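Local coordinates for Rbstp0775 protein (Geobacillus stearothermophilus, PDB 1RZ3) that is of unknown function but probably acts as an ATP-dependent kinase of the phosphoribulokinase/uridine kinase family, with a P-loop NTPase fold, at residues E78-Q83 with E180-E185. Numbering follows the deposited sequence.
Sequences EYYYLQ and EDYYLE
An aromatic cluster of Tyr80, Tyr81 and Tyr182 joins the short helix 75-82 to the long helix 169-187 in this P-loop NTPase fold. The axes of the two helical segments stay 10.3 Å apart at their closest, a gap that tyrosines from both sides fill with their rings, while their hydroxyls serve polar partners. Tyr182 meets Tyr80 in a T-shaped pair: the CD2-CE2 edge of Tyr182 points at one face of the Tyr80 ring, off its centre, with ring centroids 5.2 Å apart and planes at 70°. In both residues the side chain leaves the backbone toward the partner helix, with CG trans to N (chi1 -170° in Tyr80, -177° in Tyr182), which carries the rings into the gap. Arg137 adds a cation-pi contact to Tyr80. At its edge, near the ring plane, Tyr80 meets Tyr183, whose CD1 lies 3.7 Å from Tyr80 CE1; the hydroxyl of Tyr183 is engaged beyond the contact by Asp28 and the backbone nitrogen of Gln136, which probably hold the end of the side chain in place. At one flank a water bridges the helices, donating a hydrogen bond to Glu180 OE2 at 2.7 Å and bonding to Tyr79 OH at 2.9 Å. At the other, one face of the Tyr81 ring has Tyr80 CD2 over its centre, and Tyr81 OH and Tyr182 OH share a direct hydrogen bond of 2.7 Å, with Tyr182 OH near the plane of the Tyr81 ring.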
ATOM      1  N   GLU A  78       9.704 -11.993   9.688  1.00 21.46           N
ATOM      2  CA  GLU A  78      10.108 -12.044   8.286  1.00 22.26           C
ATOM      3  C   GLU A  78       9.109 -11.256   7.444  1.00 22.65           C
ATOM      4  O   GLU A  78       9.480 -10.478   6.562  1.00 22.68           O
ATOM      5  CB  GLU A  78      10.135 -13.492   7.781  1.00 22.76           C
ATOM      6  CG  GLU A  78      11.040 -14.433   8.563  1.00 26.17           C
ATOM      7  CD  GLU A  78      11.154 -15.800   7.918  1.00 25.99           C
ATOM      8  OE1 GLU A  78      10.115 -16.363   7.522  1.00 26.92           O
ATOM      9  OE2 GLU A  78      12.284 -16.321   7.811  1.00 29.98           O
ATOM     10  N   TYR A  79       7.832 -11.475   7.728  1.00 20.72           N
ATOM     11  CA  TYR A  79       6.752 -10.819   7.006  1.00 19.64           C
ATOM     12  C   TYR A  79       6.683  -9.313   7.260  1.00 19.10           C
ATOM     13  O   TYR A  79       6.546  -8.524   6.321  1.00 17.67           O
ATOM     14  CB  TYR A  79       5.426 -11.493   7.380  1.00 19.20           C
ATOM     15  CG  TYR A  79       4.187 -10.931   6.703  1.00 20.32           C
ATOM     16  CD1 TYR A  79       4.199 -10.566   5.359  1.00 21.39           C
ATOM     17  CD2 TYR A  79       2.983 -10.827   7.403  1.00 22.34           C
ATOM     18  CE1 TYR A  79       3.035 -10.112   4.724  1.00 20.80           C
ATOM     19  CE2 TYR A  79       1.822 -10.379   6.780  1.00 21.55           C
ATOM     20  CZ  TYR A  79       1.854 -10.025   5.445  1.00 20.62           C
ATOM     21  OH  TYR A  79       0.697  -9.603   4.837  1.00 21.93           O
ATOM     22  N   TYR A  80       6.804  -8.903   8.516  1.00 17.39           N
ATOM     23  CA  TYR A  80       6.712  -7.484   8.836  1.00 18.99           C
ATOM     24  C   TYR A  80       7.976  -6.657   8.599  1.00 20.33           C
ATOM     25  O   TYR A  80       7.897  -5.519   8.127  1.00 18.07           O
ATOM     26  CB  TYR A  80       6.275  -7.291  10.293  1.00 18.89           C
ATOM     27  CG  TYR A  80       5.929  -5.852  10.620  1.00 18.32           C
ATOM     28  CD1 TYR A  80       4.705  -5.304  10.228  1.00 16.84           C
ATOM     29  CD2 TYR A  80       6.848  -5.021  11.263  1.00 16.60           C
ATOM     30  CE1 TYR A  80       4.407  -3.968  10.460  1.00 15.84           C
ATOM     31  CE2 TYR A  80       6.561  -3.681  11.500  1.00 17.35           C
ATOM     32  CZ  TYR A  80       5.340  -3.160  11.095  1.00 17.95           C
ATOM     33  OH  TYR A  80       5.053  -1.836  11.316  1.00 17.01           O
ATOM     34  N   TYR A  81       9.137  -7.219   8.921  1.00 20.93           N
ATOM     35  CA  TYR A  81      10.394  -6.481   8.791  1.00 21.32           C
ATOM     36  C   TYR A  81      11.315  -6.806   7.623  1.00 21.59           C
ATOM     37  O   TYR A  81      12.071  -5.943   7.175  1.00 23.99           O
ATOM     38  CB  TYR A  81      11.205  -6.621  10.082  1.00 20.65           C
ATOM     39  CG  TYR A  81      10.722  -5.755  11.218  1.00 19.57           C
ATOM     40  CD1 TYR A  81      10.798  -4.367  11.134  1.00 18.79           C
ATOM     41  CD2 TYR A  81      10.201  -6.321  12.379  1.00 19.25           C
ATOM     42  CE1 TYR A  81      10.368  -3.558  12.178  1.00 19.63           C
ATOM     43  CE2 TYR A  81       9.769  -5.522  13.437  1.00 19.24           C
ATOM     44  CZ  TYR A  81       9.857  -4.140  13.325  1.00 20.28           C
ATOM     45  OH  TYR A  81       9.431  -3.335  14.350  1.00 19.19           O
ATOM     46  N   LEU A  82      11.266  -8.034   7.127  1.00 20.49           N
ATOM     47  CA  LEU A  82      12.162  -8.414   6.042  1.00 20.55           C
ATOM     48  C   LEU A  82      11.556  -8.497   4.650  1.00 19.86           C
ATOM     49  O   LEU A  82      12.273  -8.356   3.661  1.00 20.83           O
ATOM     50  CB  LEU A  82      12.829  -9.754   6.376  1.00 19.31           C
ATOM     51  CG  LEU A  82      13.515  -9.819   7.746  1.00 19.39           C
ATOM     52  CD1 LEU A  82      14.196 -11.170   7.905  1.00 22.64           C
ATOM     53  CD2 LEU A  82      14.522  -8.684   7.882  1.00 18.59           C
ATOM     54  N   GLN A  83      10.250  -8.725   4.563  1.00 17.87           N
ATOM     55  CA  GLN A  83       9.598  -8.857   3.263  1.00 20.07           C
ATOM     56  C   GLN A  83       9.753  -7.624   2.368  1.00 18.31           C
ATOM     57  O   GLN A  83       9.784  -7.741   1.135  1.00 17.01           O
ATOM     58  CB  GLN A  83       8.118  -9.199   3.444  1.00 20.15           C
ATOM     59  CG  GLN A  83       7.411  -9.519   2.136  1.00 22.12           C
ATOM     60  CD  GLN A  83       6.342 -10.576   2.303  1.00 24.62           C
ATOM     61  OE1 GLN A  83       6.610 -11.659   2.819  1.00 25.98           O
ATOM     62  NE2 GLN A  83       5.126 -10.271   1.861  1.00 25.33           N
ATOM     63  N   GLU A 180       0.220  -9.184  11.793  1.00 18.18           N
ATOM     64  CA  GLU A 180      -0.911  -8.265  11.820  1.00 18.92           C
ATOM     65  C   GLU A 180      -1.160  -7.756  13.239  1.00 19.28           C
ATOM     66  O   GLU A 180      -1.389  -6.562  13.449  1.00 16.49           O
ATOM     67  CB  GLU A 180      -2.155  -8.963  11.267  1.00 20.73           C
ATOM     68  CG  GLU A 180      -1.998  -9.366   9.812  1.00 23.16           C
ATOM     69  CD  GLU A 180      -3.164 -10.173   9.289  1.00 27.15           C
ATOM     70  OE1 GLU A 180      -4.060 -10.532  10.085  1.00 28.44           O
ATOM     71  OE2 GLU A 180      -3.181 -10.454   8.074  1.00 30.07           O
ATOM     72  N   ASP A 181      -1.103  -8.652  14.220  1.00 18.79           N
ATOM     73  CA  ASP A 181      -1.306  -8.235  15.605  1.00 19.85           C
ATOM     74  C   ASP A 181      -0.208  -7.261  16.016  1.00 19.53           C
ATOM     75  O   ASP A 181      -0.464  -6.293  16.732  1.00 19.70           O
ATOM     76  CB  ASP A 181      -1.301  -9.443  16.549  1.00 24.61           C
ATOM     77  CG  ASP A 181      -2.520 -10.328  16.376  1.00 30.50           C
ATOM     78  OD1 ASP A 181      -3.493  -9.898  15.721  1.00 34.21           O
ATOM     79  OD2 ASP A 181      -2.509 -11.457  16.911  1.00 36.32           O
ATOM     80  N   TYR A 182       1.014  -7.523  15.561  1.00 18.79           N
ATOM     81  CA  TYR A 182       2.151  -6.664  15.873  1.00 17.77           C
ATOM     82  C   TYR A 182       1.908  -5.264  15.305  1.00 17.97           C
ATOM     83  O   TYR A 182       2.106  -4.254  15.984  1.00 17.60           O
ATOM     84  CB  TYR A 182       3.433  -7.239  15.262  1.00 20.93           C
ATOM     85  CG  TYR A 182       4.678  -6.444  15.594  1.00 23.61           C
ATOM     86  CD1 TYR A 182       5.269  -6.531  16.856  1.00 24.91           C
ATOM     87  CD2 TYR A 182       5.253  -5.583  14.655  1.00 24.41           C
ATOM     88  CE1 TYR A 182       6.401  -5.782  17.176  1.00 26.38           C
ATOM     89  CE2 TYR A 182       6.381  -4.829  14.963  1.00 25.71           C
ATOM     90  CZ  TYR A 182       6.951  -4.934  16.227  1.00 26.36           C
ATOM     91  OH  TYR A 182       8.070  -4.200  16.536  1.00 27.24           O
ATOM     92  N   TYR A 183       1.475  -5.218  14.052  1.00 14.88           N
ATOM     93  CA  TYR A 183       1.205  -3.950  13.380  1.00 17.66           C
ATOM     94  C   TYR A 183       0.118  -3.159  14.102  1.00 17.58           C
ATOM     95  O   TYR A 183       0.296  -1.979  14.424  1.00 17.67           O
ATOM     96  CB  TYR A 183       0.785  -4.224  11.932  1.00 15.47           C
ATOM     97  CG  TYR A 183       0.478  -2.985  11.117  1.00 16.37           C
ATOM     98  CD1 TYR A 183       1.399  -1.940  11.024  1.00 16.40           C
ATOM     99  CD2 TYR A 183      -0.711  -2.881  10.399  1.00 17.49           C
ATOM    100  CE1 TYR A 183       1.141  -0.821  10.231  1.00 17.03           C
ATOM    101  CE2 TYR A 183      -0.978  -1.766   9.600  1.00 16.77           C
ATOM    102  CZ  TYR A 183      -0.045  -0.741   9.523  1.00 17.44           C
ATOM    103  OH  TYR A 183      -0.294   0.362   8.735  1.00 15.31           O
ATOM    104  N   LEU A 184      -1.004  -3.821  14.363  1.00 18.82           N
ATOM    105  CA  LEU A 184      -2.135  -3.194  15.037  1.00 21.10           C
ATOM    106  C   LEU A 184      -1.773  -2.631  16.404  1.00 22.84           C
ATOM    107  O   LEU A 184      -2.231  -1.554  16.777  1.00 23.19           O
ATOM    108  CB  LEU A 184      -3.280  -4.203  15.186  1.00 23.02           C
ATOM    109  CG  LEU A 184      -3.988  -4.615  13.892  1.00 26.24           C
ATOM    110  CD1 LEU A 184      -4.898  -5.807  14.153  1.00 28.00           C
ATOM    111  CD2 LEU A 184      -4.786  -3.431  13.347  1.00 26.59           C
ATOM    112  N   GLU A 185      -0.947  -3.356  17.148  1.00 23.74           N
ATOM    113  CA  GLU A 185      -0.554  -2.917  18.479  1.00 27.50           C
ATOM    114  C   GLU A 185       0.531  -1.846  18.493  1.00 26.10           C
ATOM    115  O   GLU A 185       0.478  -0.920  19.299  1.00 26.37           O
ATOM    116  CB  GLU A 185      -0.085  -4.115  19.308  1.00 32.39           C
ATOM    117  CG  GLU A 185       0.404  -3.742  20.696  1.00 41.41           C
ATOM    118  CD  GLU A 185       0.767  -4.953  21.531  1.00 46.30           C
ATOM    119  OE1 GLU A 185       1.683  -5.702  21.130  1.00 49.50           O
ATOM    120  OE2 GLU A 185       0.131  -5.155  22.589  1.00 49.73           O
TER
HETATM  121  O   HOH W   1      -1.812  -9.107   6.197  1.00 40.82           O